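Local structure of hexapeptide transferase family protein (Anaplasma phagocytophilum, 3IXC) at residues N57-Y62 with E181-L186; T79-N84 with V102-S107; H106-H111 with A119-G124; M123-M128 with S137-G142. The protein probably acts as a transferase, belongs to the gamma-carbonic-anhydrase-like family and binds magnesium ions through histidines contributed by different subunits. One frame throughout, in Å; residues are numbered along the deposited sequence.

Contact 1 of 4, residues N57-Y62 with E181-L186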
loop_
_atom_site.group_PDB
_atom_site.type_symbol
_atom_site.label_atom_id
_atom_site.label_comp_id
_atom_site.label_asym_id
_atom_site.label_seq_id
_atom_site.Cartn_x
_atom_site.Cartn_y
_atom_site.Cartn_z
ATOM N N ASN A 57 19.254 14.458 7.388
ATOM C CA ASN A 57 19.340 13.895 6.033
ATOM C C ASN A 57 18.432 12.704 5.755
ATOM O O ASN A 57 18.605 12.036 4.741
ATOM C CB ASN A 57 20.787 13.519 5.663
ATOM C CG ASN A 57 21.713 14.727 5.595
ATOM O OD1 ASN A 57 21.283 15.858 5.314
ATOM N ND2 ASN A 57 22.999 14.488 5.833
ATOM N N ALA A 58 17.489 12.420 6.656
ATOM C CA ALA A 58 16.482 11.398 6.373
ATOM C C ALA A 58 15.549 11.877 5.267
ATOM O O ALA A 58 15.481 13.071 4.974
ATOM C CB ALA A 58 15.691 11.048 7.629
ATOM N N SER A 59 14.837 10.943 4.648
ATOM C CA SER A 59 13.852 11.303 3.635
ATOM C C SER A 59 12.619 10.421 3.793
ATOM O O SER A 59 12.705 9.185 3.825
ATOM C CB SER A 59 14.431 11.257 2.208
ATOM O OG SER A 59 15.041 10.008 1.890
ATOM N N ILE A 60 11.484 11.086 3.939
ATOM C CA ILE A 60 10.195 10.433 4.179
ATOM C C ILE A 60 9.333 10.767 2.969
ATOM O O ILE A 60 9.039 11.937 2.714
ATOM C CB ILE A 60 9.558 10.948 5.497
ATOM C CG1 ILE A 60 10.566 10.861 6.667
ATOM C CG2 ILE A 60 8.251 10.225 5.790
ATOM C CD1 ILE A 60 11.051 9.433 7.014
ATOM N N TRP A 61 8.940 9.734 2.226
ATOM C CA TRP A 61 8.431 9.905 0.861
ATOM C C TRP A 61 6.905 10.013 0.754
ATOM O O TRP A 61 6.198 10.078 1.768
ATOM C CB TRP A 61 9.061 8.833 -0.058
ATOM C CG TRP A 61 10.540 9.113 -0.166
ATOM C CD1 TRP A 61 11.535 8.697 0.695
ATOM C CD2 TRP A 61 11.173 9.964 -1.125
ATOM N NE1 TRP A 61 12.750 9.229 0.304
ATOM C CE2 TRP A 61 12.557 10.004 -0.809
ATOM C CE3 TRP A 61 10.709 10.691 -2.230
ATOM C CZ2 TRP A 61 13.481 10.739 -1.566
ATOM C CZ3 TRP A 61 11.631 11.418 -2.989
ATOM C CH2 TRP A 61 13.007 11.434 -2.647
ATOM N N TYR A 62 6.415 10.118 -0.478
ATOM C CA TYR A 62 5.015 10.447 -0.721
ATOM C C TYR A 62 4.085 9.398 -0.146
ATOM O O TYR A 62 4.316 8.206 -0.310
ATOM C CB TYR A 62 4.785 10.594 -2.218
ATOM C CG TYR A 62 5.518 11.780 -2.791
ATOM C CD1 TYR A 62 4.961 13.063 -2.715
ATOM C CD2 TYR A 62 6.767 11.628 -3.401
ATOM C CE1 TYR A 62 5.638 14.171 -3.229
ATOM C CE2 TYR A 62 7.452 12.737 -3.921
ATOM C CZ TYR A 62 6.874 13.996 -3.826
ATOM O OH TYR A 62 7.534 15.094 -4.333
ATOM N N GLU A 181 23.054 6.651 0.656
ATOM C CA GLU A 181 23.680 7.852 0.102
ATOM C C GLU A 181 22.970 8.349 -1.166
ATOM O O GLU A 181 22.770 9.557 -1.353
ATOM C CB GLU A 181 25.173 7.606 -0.145
ATOM C CG GLU A 181 25.989 7.459 1.150
ATOM C CD GLU A 181 25.983 8.709 2.041
ATOM O OE1 GLU A 181 25.786 9.843 1.538
ATOM O OE2 GLU A 181 26.188 8.552 3.268
ATOM N N ASN A 182 22.557 7.410 -2.015
ATOM C CA ASN A 182 21.804 7.752 -3.218
ATOM C C ASN A 182 20.528 8.499 -2.867
ATOM O O ASN A 182 20.191 9.493 -3.516
ATOM C CB ASN A 182 21.449 6.497 -4.022
ATOM C CG ASN A 182 22.646 5.865 -4.709
ATOM O OD1 ASN A 182 23.744 6.430 -4.754
ATOM N ND2 ASN A 182 22.435 4.668 -5.254
ATOM N N TYR A 183 19.831 8.021 -1.833
ATOM C CA TYR A 183 18.562 8.624 -1.437
ATOM C C TYR A 183 18.727 9.998 -0.803
ATOM O O TYR A 183 17.880 10.883 -1.007
ATOM C CB TYR A 183 17.728 7.669 -0.559
ATOM C CG TYR A 183 16.597 7.082 -1.361
ATOM C CD1 TYR A 183 15.376 7.752 -1.453
ATOM C CD2 TYR A 183 16.768 5.910 -2.098
ATOM C CE1 TYR A 183 14.340 7.247 -2.239
ATOM C CE2 TYR A 183 15.740 5.405 -2.888
ATOM C CZ TYR A 183 14.531 6.081 -2.942
ATOM O OH TYR A 183 13.511 5.590 -3.710
ATOM N N ILE A 184 19.815 10.190 -0.062
ATOM C CA ILE A 184 20.116 11.528 0.458
ATOM C C ILE A 184 20.279 12.479 -0.727
ATOM O O ILE A 184 19.657 13.547 -0.758
ATOM C CB ILE A 184 21.370 11.550 1.367
ATOM C CG1 ILE A 184 21.143 10.676 2.612
ATOM C CG2 ILE A 184 21.714 13.002 1.779
ATOM C CD1 ILE A 184 22.425 10.386 3.430
ATOM N N ALA A 185 21.081 12.072 -1.710
ATOM C CA ALA A 185 21.327 12.906 -2.891
ATOM C C ALA A 185 20.042 13.170 -3.672
ATOM O O ALA A 185 19.771 14.315 -4.069
ATOM C CB ALA A 185 22.383 12.272 -3.786
ATOM N N LEU A 186 19.254 12.114 -3.871
ATOM C CA LEU A 186 17.969 12.207 -4.576
ATOM C C LEU A 186 17.040 13.212 -3.903
ATOM O O LEU A 186 16.440 14.069 -4.572
ATOM C CB LEU A 186 17.299 10.823 -4.639
ATOM C CG LEU A 186 16.006 10.702 -5.461
ATOM C CD1 LEU A 186 16.248 11.027 -6.937
ATOM C CD2 LEU A 186 15.417 9.310 -5.329
#
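Trp61 and Tyr183 form the aromatic centre of this contact, an offset edge-to-face pair whose ring planes stand at 85° with the tyrosine ring and the five-membered ring of the indole 5.2 Å apart between centroids. The CD1–CE1 edge of Tyr183 presses on the indole face near its rim: CD1 lies 3.5 Å from Trp61 NE1, and CE1 is 3.6 Å from Trp61 CE2. At the far end of the indole, the branch of Leu186 takes over, its CG 4.2 Å from Trp61 CH2, while Leu186 CD2 also leans over a face of the tyrosine ring. One helical turn thus brings two side chains to the same tryptophan. Between these two in sequence, Ile184 turns to another part of the segment, with CG1 3.6 Å from Asn57 O and its CG2 methyl against Asn57 CB.

In the second shell, Ser59 steadies the indole. With its OG placed between backbone N and carbonyl carbon (chi1 54°), the serine accepts a weak hydrogen bond from Trp61 NE1, 2.9 Å long. Tyr190 meets the same indole edge-to-face, and Arg67 of the second subunit adds a cation-pi contact. The polar ends find partners beyond the contact: Tyr183 OH bonds to that same Arg67, and Asn57 OD1 to Arg188, a polar tie from the same helix.

Segment 181-186 itself meets the flank of the beta-helix through aromatic and aliphatic surfaces. Shape and ring orientation therefore probably set its position here, while the tyrosine hydroxyl is spent on the subunit interface beside a magnesium site.

Contact 2 of 4, residues T79-N84 with V102-S107. With MG (magnesium ion), chain B.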
loop_
_atom_site.group_PDB
_atom_site.type_symbol
_atom_site.label_atom_id
_atom_site.label_comp_id
_atom_site.label_asym_id
_atom_site.label_seq_id
_atom_site.Cartn_x
_atom_site.Cartn_y
_atom_site.Cartn_z
ATOM N N THR A 79 18.364 7.980 6.718
ATOM C CA THR A 79 17.434 6.893 6.418
ATOM C C THR A 79 16.334 7.343 5.468
ATOM O O THR A 79 15.800 8.450 5.604
ATOM C CB THR A 79 16.869 6.314 7.733
ATOM O OG1 THR A 79 17.905 5.541 8.359
ATOM C CG2 THR A 79 15.629 5.422 7.509
ATOM N N ASN A 80 16.002 6.479 4.510
ATOM C CA ASN A 80 14.866 6.733 3.619
ATOM C C ASN A 80 13.721 5.770 3.918
ATOM O O ASN A 80 13.935 4.568 4.136
ATOM C CB ASN A 80 15.284 6.692 2.139
ATOM C CG ASN A 80 15.806 5.329 1.707
ATOM O OD1 ASN A 80 15.041 4.469 1.277
ATOM N ND2 ASN A 80 17.113 5.132 1.817
ATOM N N ILE A 81 12.511 6.315 3.995
ATOM C CA ILE A 81 11.311 5.497 4.141
ATOM C C ILE A 81 10.434 5.814 2.941
ATOM O O ILE A 81 9.833 6.891 2.855
ATOM C CB ILE A 81 10.589 5.776 5.469
ATOM C CG1 ILE A 81 11.567 5.608 6.641
ATOM C CG2 ILE A 81 9.375 4.841 5.608
ATOM C CD1 ILE A 81 10.960 5.838 8.028
ATOM N N GLN A 82 10.382 4.872 2.012
ATOM C CA GLN A 82 9.851 5.148 0.677
ATOM C C GLN A 82 8.320 5.133 0.620
ATOM O O GLN A 82 7.642 4.848 1.622
ATOM C CB GLN A 82 10.476 4.191 -0.335
ATOM C CG GLN A 82 11.965 4.445 -0.527
ATOM C CD GLN A 82 12.623 3.385 -1.370
ATOM O OE1 GLN A 82 11.986 2.787 -2.247
ATOM N NE2 GLN A 82 13.915 3.140 -1.121
ATOM N N ASP A 83 7.807 5.466 -0.559
ATOM C CA ASP A 83 6.430 5.920 -0.755
ATOM C C ASP A 83 5.386 4.935 -0.272
ATOM O O ASP A 83 5.512 3.727 -0.491
ATOM C CB ASP A 83 6.189 6.233 -2.235
ATOM C CG ASP A 83 7.404 6.853 -2.893
ATOM O OD1 ASP A 83 7.380 8.070 -3.186
ATOM O OD2 ASP A 83 8.400 6.113 -3.087
ATOM N N ASN A 84 4.354 5.479 0.373
ATOM C CA ASN A 84 3.194 4.706 0.829
ATOM C C ASN A 84 3.502 3.668 1.914
ATOM O O ASN A 84 2.671 2.816 2.193
ATOM C CB ASN A 84 2.450 4.063 -0.364
ATOM C CG ASN A 84 1.634 5.078 -1.159
ATOM O OD1 ASN A 84 1.610 6.263 -0.830
ATOM N ND2 ASN A 84 0.943 4.610 -2.196
ATOM N N VAL A 102 19.386 3.532 6.793
ATOM C CA VAL A 102 18.485 2.412 6.529
ATOM C C VAL A 102 17.686 2.733 5.265
ATOM O O VAL A 102 17.322 3.892 5.026
ATOM C CB VAL A 102 17.517 2.192 7.723
ATOM C CG1 VAL A 102 16.373 1.239 7.349
ATOM C CG2 VAL A 102 18.274 1.633 8.927
ATOM N N THR A 103 17.434 1.706 4.453
ATOM C CA THR A 103 16.568 1.836 3.283
ATOM C C THR A 103 15.311 1.012 3.523
ATOM O O THR A 103 15.400 -0.205 3.765
ATOM C CB THR A 103 17.277 1.351 1.996
ATOM O OG1 THR A 103 18.362 2.241 1.674
ATOM C CG2 THR A 103 16.299 1.329 0.802
ATOM N N ILE A 104 14.156 1.687 3.496
ATOM C CA ILE A 104 12.869 1.001 3.550
ATOM C C ILE A 104 12.145 1.258 2.233
ATOM O O ILE A 104 11.836 2.395 1.884
ATOM C CB ILE A 104 12.021 1.437 4.771
ATOM C CG1 ILE A 104 12.729 1.019 6.062
ATOM C CG2 ILE A 104 10.604 0.816 4.710
ATOM C CD1 ILE A 104 12.566 1.997 7.206
ATOM N N GLY A 105 11.910 0.173 1.494
ATOM C CA GLY A 105 11.306 0.257 0.169
ATOM C C GLY A 105 9.848 0.693 0.155
ATOM O O GLY A 105 9.216 0.864 1.208
ATOM N N HIS A 106 9.308 0.875 -1.048
ATOM C CA HIS A 106 7.929 1.380 -1.179
ATOM C C HIS A 106 6.945 0.436 -0.518
ATOM O O HIS A 106 7.128 -0.788 -0.548
ATOM C CB HIS A 106 7.501 1.509 -2.644
ATOM C CG HIS A 106 8.560 2.059 -3.547
ATOM N ND1 HIS A 106 8.825 3.408 -3.652
ATOM C CD2 HIS A 106 9.412 1.438 -4.400
ATOM C CE1 HIS A 106 9.799 3.595 -4.526
ATOM N NE2 HIS A 106 10.176 2.417 -4.992
ATOM N N SER A 107 5.900 1.015 0.066
ATOM C CA SER A 107 4.711 0.263 0.467
ATOM C C SER A 107 5.017 -0.878 1.438
ATOM O O SER A 107 4.456 -1.978 1.335
ATOM C CB SER A 107 3.961 -0.243 -0.767
ATOM O OG SER A 107 3.601 0.850 -1.595
HETATM MG MG MG B . 12.254 2.657 -6.067
HETATM O O HOH W 1 12.084 0.218 -3.075
HETATM O O HOH W 2 13.688 3.236 -4.846
#
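Asp83 OD2 is gripped by two groups: His106 ND1 donates to it at 2.8 Å, and Arg67 of the second subunit forms a salt bridge with it. The oxygen lies almost in the imidazole plane and is met on its anti side, an arrangement that fixes the rotation of the ring and directs His106 NE2 to a magnesium ion 2.4 Å away. His88 and His111 of the second subunit and a water also bind the metal. Gln82 crosses above the imidazole, with OE1 3.2 Å over the ring centre; that oxygen accepts hydrogen bonds from two waters, one of them metal-bound. Gln82 NE2 is tied back to Asn80 OD1 at 3.0 Å, which holds the amide in place. Asn80 ND2 in turn donates to Thr103 OG1, 3.2 Å away, which also hydrogen-bonds Ser179 of helix 170-188. Backbone bonds of parallel-strand type join the strands, such as Asn80 N to Val102 O (2.9 Å), and on the other face Ile81 CG1 meets Ile104 CD1. Strands 80-81 and 103-104 are parallel neighbours in one sheet of the beta-helix, with strand 59-60 beyond the former, strand 120-121 beyond the latter, and helix 170-188 along the face carrying Asn80 and Thr103.

Contact 3 of 4, residues H106-H111 with A119-G124. With MG (magnesium ion), chain B; MG (magnesium ion), chain C.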
loop_
_atom_site.group_PDB
_atom_site.type_symbol
_atom_site.label_atom_id
_atom_site.label_comp_id
_atom_site.label_asym_id
_atom_site.label_seq_id
_atom_site.Cartn_x
_atom_site.Cartn_y
_atom_site.Cartn_z
ATOM N N HIS A 106 9.308 0.875 -1.048
ATOM C CA HIS A 106 7.929 1.380 -1.179
ATOM C C HIS A 106 6.945 0.436 -0.518
ATOM O O HIS A 106 7.128 -0.788 -0.548
ATOM C CB HIS A 106 7.501 1.509 -2.644
ATOM C CG HIS A 106 8.560 2.059 -3.547
ATOM N ND1 HIS A 106 8.825 3.408 -3.652
ATOM C CD2 HIS A 106 9.412 1.438 -4.400
ATOM C CE1 HIS A 106 9.799 3.595 -4.526
ATOM N NE2 HIS A 106 10.176 2.417 -4.992
ATOM N N SER A 107 5.900 1.015 0.066
ATOM C CA SER A 107 4.711 0.263 0.467
ATOM C C SER A 107 5.017 -0.878 1.438
ATOM O O SER A 107 4.456 -1.978 1.335
ATOM C CB SER A 107 3.961 -0.243 -0.767
ATOM O OG SER A 107 3.601 0.850 -1.595
ATOM N N CYS A 108 5.934 -0.610 2.364
ATOM C CA CYS A 108 6.189 -1.520 3.474
ATOM C C CYS A 108 5.217 -1.248 4.620
ATOM O O CYS A 108 4.548 -0.221 4.640
ATOM C CB CYS A 108 7.623 -1.378 3.969
ATOM S SG CYS A 108 8.825 -2.111 2.828
ATOM N N ILE A 109 5.125 -2.195 5.554
ATOM C CA ILE A 109 4.414 -1.969 6.808
ATOM C C ILE A 109 5.385 -2.363 7.912
ATOM O O ILE A 109 5.868 -3.498 7.937
ATOM C CB ILE A 109 3.109 -2.802 6.942
ATOM C CG1 ILE A 109 2.243 -2.721 5.683
ATOM C CG2 ILE A 109 2.295 -2.306 8.163
ATOM C CD1 ILE A 109 1.105 -3.767 5.654
ATOM N N LEU A 110 5.698 -1.415 8.790
ATOM C CA LEU A 110 6.622 -1.662 9.911
ATOM C C LEU A 110 5.858 -1.483 11.206
ATOM O O LEU A 110 5.233 -0.438 11.412
ATOM C CB LEU A 110 7.809 -0.694 9.877
ATOM C CG LEU A 110 8.596 -0.575 8.569
ATOM C CD1 LEU A 110 9.730 0.448 8.725
ATOM C CD2 LEU A 110 9.133 -1.932 8.148
ATOM N N HIS A 111 5.914 -2.507 12.056
ATOM C CA HIS A 111 5.220 -2.582 13.346
ATOM C C HIS A 111 6.099 -2.986 14.564
ATOM O O HIS A 111 6.665 -4.036 14.581
ATOM C CB HIS A 111 4.170 -3.675 13.268
ATOM C CG HIS A 111 2.781 -3.186 13.362
ATOM N ND1 HIS A 111 1.848 -3.764 14.180
ATOM C CD2 HIS A 111 2.163 -2.166 12.746
ATOM C CE1 HIS A 111 0.703 -3.129 14.038
ATOM N NE2 HIS A 111 0.872 -2.158 13.173
ATOM N N ALA A 119 20.353 -1.451 7.672
ATOM C CA ALA A 119 19.329 -2.449 7.322
ATOM C C ALA A 119 18.646 -2.046 6.017
ATOM O O ALA A 119 18.528 -0.848 5.709
ATOM C CB ALA A 119 18.296 -2.589 8.432
ATOM N N PHE A 120 18.209 -3.039 5.248
ATOM C CA PHE A 120 17.597 -2.795 3.940
ATOM C C PHE A 120 16.341 -3.643 3.883
ATOM O O PHE A 120 16.409 -4.879 3.933
ATOM C CB PHE A 120 18.574 -3.176 2.817
ATOM C CG PHE A 120 18.124 -2.782 1.427
ATOM C CD1 PHE A 120 18.778 -1.755 0.742
ATOM C CD2 PHE A 120 17.068 -3.440 0.796
ATOM C CE1 PHE A 120 18.385 -1.383 -0.546
ATOM C CE2 PHE A 120 16.661 -3.074 -0.509
ATOM C CZ PHE A 120 17.325 -2.050 -1.179
ATOM N N VAL A 121 15.196 -2.975 3.797
ATOM C CA VAL A 121 13.906 -3.668 3.752
ATOM C C VAL A 121 13.346 -3.536 2.349
ATOM O O VAL A 121 12.990 -2.437 1.911
ATOM C CB VAL A 121 12.906 -3.088 4.783
ATOM C CG1 VAL A 121 11.571 -3.842 4.720
ATOM C CG2 VAL A 121 13.478 -3.151 6.187
ATOM N N GLY A 122 13.288 -4.659 1.635
ATOM C CA GLY A 122 12.808 -4.676 0.256
ATOM C C GLY A 122 11.373 -4.188 0.164
ATOM O O GLY A 122 10.590 -4.382 1.086
ATOM N N MET A 123 11.055 -3.527 -0.948
ATOM C CA MET A 123 9.708 -2.988 -1.165
ATOM C C MET A 123 8.619 -4.033 -0.927
ATOM O O MET A 123 8.799 -5.219 -1.229
ATOM C CB MET A 123 9.595 -2.418 -2.577
ATOM C CG MET A 123 9.765 -3.445 -3.696
ATOM S SD MET A 123 9.888 -2.573 -5.260
ATOM C CE MET A 123 10.133 -3.881 -6.427
ATOM N N GLY A 124 7.488 -3.587 -0.380
ATOM C CA GLY A 124 6.338 -4.468 -0.206
ATOM C C GLY A 124 6.495 -5.483 0.912
ATOM O O GLY A 124 5.791 -6.503 0.919
HETATM MG MG MG B . 12.254 2.657 -6.067
HETATM MG MG MG C . -0.884 -0.724 13.882
HETATM O O HOH W 3 -2.715 -0.836 14.603
HETATM O O HOH W 2 13.688 3.236 -4.846
#
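Met123 meets His106 twice, at the backbone with CB and at the ring edge with SD. Its CB sits 3.6 Å from His106 O and equally near His106 N, wedged against the backbone of the preceding coil. CG then takes the position between backbone N and carbonyl carbon (chi1 63°), and from there the chain runs extended, carrying SD to the imidazole rim. SD approaches His106 CD2 at 4.1 Å and lies in the ring plane, so this is a Met-aromatic contact at the edge. The ring is thus flanked by sulfur on its CD2 side while NE2 points to the metal. Beyond the chain, Met123 also packs on Met128 of the second subunit.

The backbone beside it supplies the direct polar link: Gly124 N donates to His106 O at 2.8 Å. Gly124, with a positive phi, turns its CA to Ser107 O at 3.5 Å in a CA-H...O contact. Deeper inside, Cys108 SG lies 3.4 Å from Gly122 O and 3.8 Å from Val121 CG1, so the sulfur packs against the backbone and valine of the next coil.

The segment 106-111 carries histidines for two different metal sites. His106 serves the one shared with the second subunit, whereas His111 NE2 binds another magnesium ion at 2.4 Å, joined by a water, by His88 of the same chain and by His106 of the third subunit. Such stacked turns, with histidines from adjacent subunits meeting at the trimer interface, are characteristic of the left-handed parallel beta-helix of the gamma-carbonic-anhydrase-like family.

Contact 4 of 4, residues M123-M128 with S137-G142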
loop_
_atom_site.group_PDB
_atom_site.type_symbol
_atom_site.label_atom_id
_atom_site.label_comp_id
_atom_site.label_asym_id
_atom_site.label_seq_id
_atom_site.Cartn_x
_atom_site.Cartn_y
_atom_site.Cartn_z
ATOM N N MET A 123 11.055 -3.527 -0.948
ATOM C CA MET A 123 9.708 -2.988 -1.165
ATOM C C MET A 123 8.619 -4.033 -0.927
ATOM O O MET A 123 8.799 -5.219 -1.229
ATOM C CB MET A 123 9.595 -2.418 -2.577
ATOM C CG MET A 123 9.765 -3.445 -3.696
ATOM S SD MET A 123 9.888 -2.573 -5.260
ATOM C CE MET A 123 10.133 -3.881 -6.427
ATOM N N GLY A 124 7.488 -3.587 -0.380
ATOM C CA GLY A 124 6.338 -4.468 -0.206
ATOM C C GLY A 124 6.495 -5.483 0.912
ATOM O O GLY A 124 5.791 -6.503 0.919
ATOM N N SER A 125 7.397 -5.204 1.857
ATOM C CA SER A 125 7.614 -6.102 3.003
ATOM C C SER A 125 6.837 -5.666 4.239
ATOM O O SER A 125 6.487 -4.494 4.390
ATOM C CB SER A 125 9.106 -6.200 3.354
ATOM O OG SER A 125 9.837 -6.820 2.304
ATOM N N ILE A 126 6.580 -6.628 5.120
ATOM C CA ILE A 126 5.884 -6.403 6.381
ATOM C C ILE A 126 6.822 -6.879 7.475
ATOM O O ILE A 126 7.335 -7.998 7.402
ATOM C CB ILE A 126 4.560 -7.198 6.449
ATOM C CG1 ILE A 126 3.619 -6.792 5.303
ATOM C CG2 ILE A 126 3.886 -7.014 7.821
ATOM C CD1 ILE A 126 2.349 -7.654 5.210
ATOM N N VAL A 127 7.077 -6.020 8.461
ATOM C CA VAL A 127 7.931 -6.381 9.602
ATOM C C VAL A 127 7.062 -6.264 10.848
ATOM O O VAL A 127 6.556 -5.177 11.166
ATOM C CB VAL A 127 9.179 -5.469 9.706
ATOM C CG1 VAL A 127 10.076 -5.915 10.860
ATOM C CG2 VAL A 127 9.971 -5.511 8.393
ATOM N N MET A 128 6.904 -7.385 11.556
ATOM C CA MET A 128 5.941 -7.499 12.659
ATOM C C MET A 128 6.539 -7.103 14.009
ATOM O O MET A 128 7.761 -6.949 14.139
ATOM C CB MET A 128 5.376 -8.928 12.740
ATOM C CG MET A 128 4.688 -9.434 11.467
ATOM S SD MET A 128 3.039 -8.779 11.162
ATOM C CE MET A 128 2.112 -9.524 12.498
ATOM N N SER A 137 21.825 -5.924 7.562
ATOM C CA SER A 137 21.059 -7.105 7.160
ATOM C C SER A 137 20.002 -6.701 6.134
ATOM O O SER A 137 19.722 -5.512 5.961
ATOM C CB SER A 137 20.402 -7.765 8.380
ATOM O OG SER A 137 19.473 -6.886 9.006
ATOM N N MET A 138 19.414 -7.683 5.456
ATOM C CA MET A 138 18.485 -7.381 4.370
ATOM C C MET A 138 17.299 -8.326 4.301
ATOM O O MET A 138 17.432 -9.519 4.573
ATOM C CB MET A 138 19.219 -7.377 3.023
ATOM C CG MET A 138 18.333 -6.982 1.851
ATOM S SD MET A 138 19.231 -6.458 0.385
ATOM C CE MET A 138 19.996 -7.946 -0.093
ATOM N N LEU A 139 16.151 -7.754 3.935
ATOM C CA LEU A 139 14.944 -8.501 3.665
ATOM C C LEU A 139 14.618 -8.320 2.182
ATOM O O LEU A 139 14.595 -7.186 1.685
ATOM C CB LEU A 139 13.826 -7.946 4.545
ATOM C CG LEU A 139 12.576 -8.765 4.827
ATOM C CD1 LEU A 139 12.926 -10.104 5.455
ATOM C CD2 LEU A 139 11.655 -7.957 5.731
ATOM N N ALA A 140 14.379 -9.426 1.476
ATOM C CA ALA A 140 13.999 -9.361 0.060
ATOM C C ALA A 140 12.651 -8.672 -0.098
ATOM O O ALA A 140 11.833 -8.680 0.831
ATOM C CB ALA A 140 13.919 -10.751 -0.531
ATOM N N ALA A 141 12.413 -8.114 -1.285
ATOM C CA ALA A 141 11.097 -7.569 -1.628
ATOM C C ALA A 141 9.994 -8.572 -1.303
ATOM O O ALA A 141 10.151 -9.779 -1.512
ATOM C CB ALA A 141 11.040 -7.201 -3.098
ATOM N N GLY A 142 8.888 -8.058 -0.772
ATOM C CA GLY A 142 7.691 -8.870 -0.560
ATOM C C GLY A 142 7.773 -9.844 0.599
ATOM O O GLY A 142 6.989 -10.791 0.661
#
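Met123 and Gly142 are joined where two successive coils of the left-handed beta-helix turn the same corner. Backbone polar contacts come first. Gly142 N donates to Met123 O at 2.9 Å, the bond being bent at the hydrogen (144°). Two CA-H...O contacts flank it: Ala141 CA lies 3.3 Å from the same Met123 O, and Gly142 CA is 3.4 Å from Gly124 O. Both glycines have a positive phi, and they lie at equivalent points of the two turns. Gly142 O continues outward to Arg160 of the same chain and, through a weak bond, to Arg160 of the second subunit.

Apolar contacts form a second group. One methyl of Leu139, CD2, does the work on the inner side: it touches Ser125 CB at 3.9 Å and Val127 CG2 at 4.0 Å, with the leucine and valine side chains sliding past each other in opposite directions. Leu145 meets both Leu139 and Val127 and so extends this inner core of the coil. On the outer side, Met123 CG meets Ala141 CB at 4.0 Å, while Met128 of the second subunit packs on both residues, which makes this corner part of the subunit interface.

The third kind involves the serine hydroxyl. Ser125 OG stands anti to its own carbonyl carbon (chi1 -65°), a placement that turns it into the corner, where it hydrogen-bonds with Gly122 O and Ser143 N. From there the hydroxyl oxygen, Ser125 OG, also comes within 3.1 Å of Ala140 O.

Contacts 2, 3 and 4 climb the beta-helix in chain order: the centres of contacts 2 and 3 are about 6 Å apart and those of contacts 3 and 4 about 5 Å apart, with His106 and Ser107 shared by the first pair and Met123 and Gly124 by the second. Contact 1 spans them all in sequence, bringing helix 170-188 back onto strand 59-60. Its centre is about 9 Å from that of contact 2 and about 19 Å from that of contact 4. Strands 59-60, 80-81, 103-104, 120-121 and 138-139 belong to one sheet. Coil stacking, helix docking and metal binding lie close together, since contacts 1, 2 and 3 all border the magnesium site bound by His106.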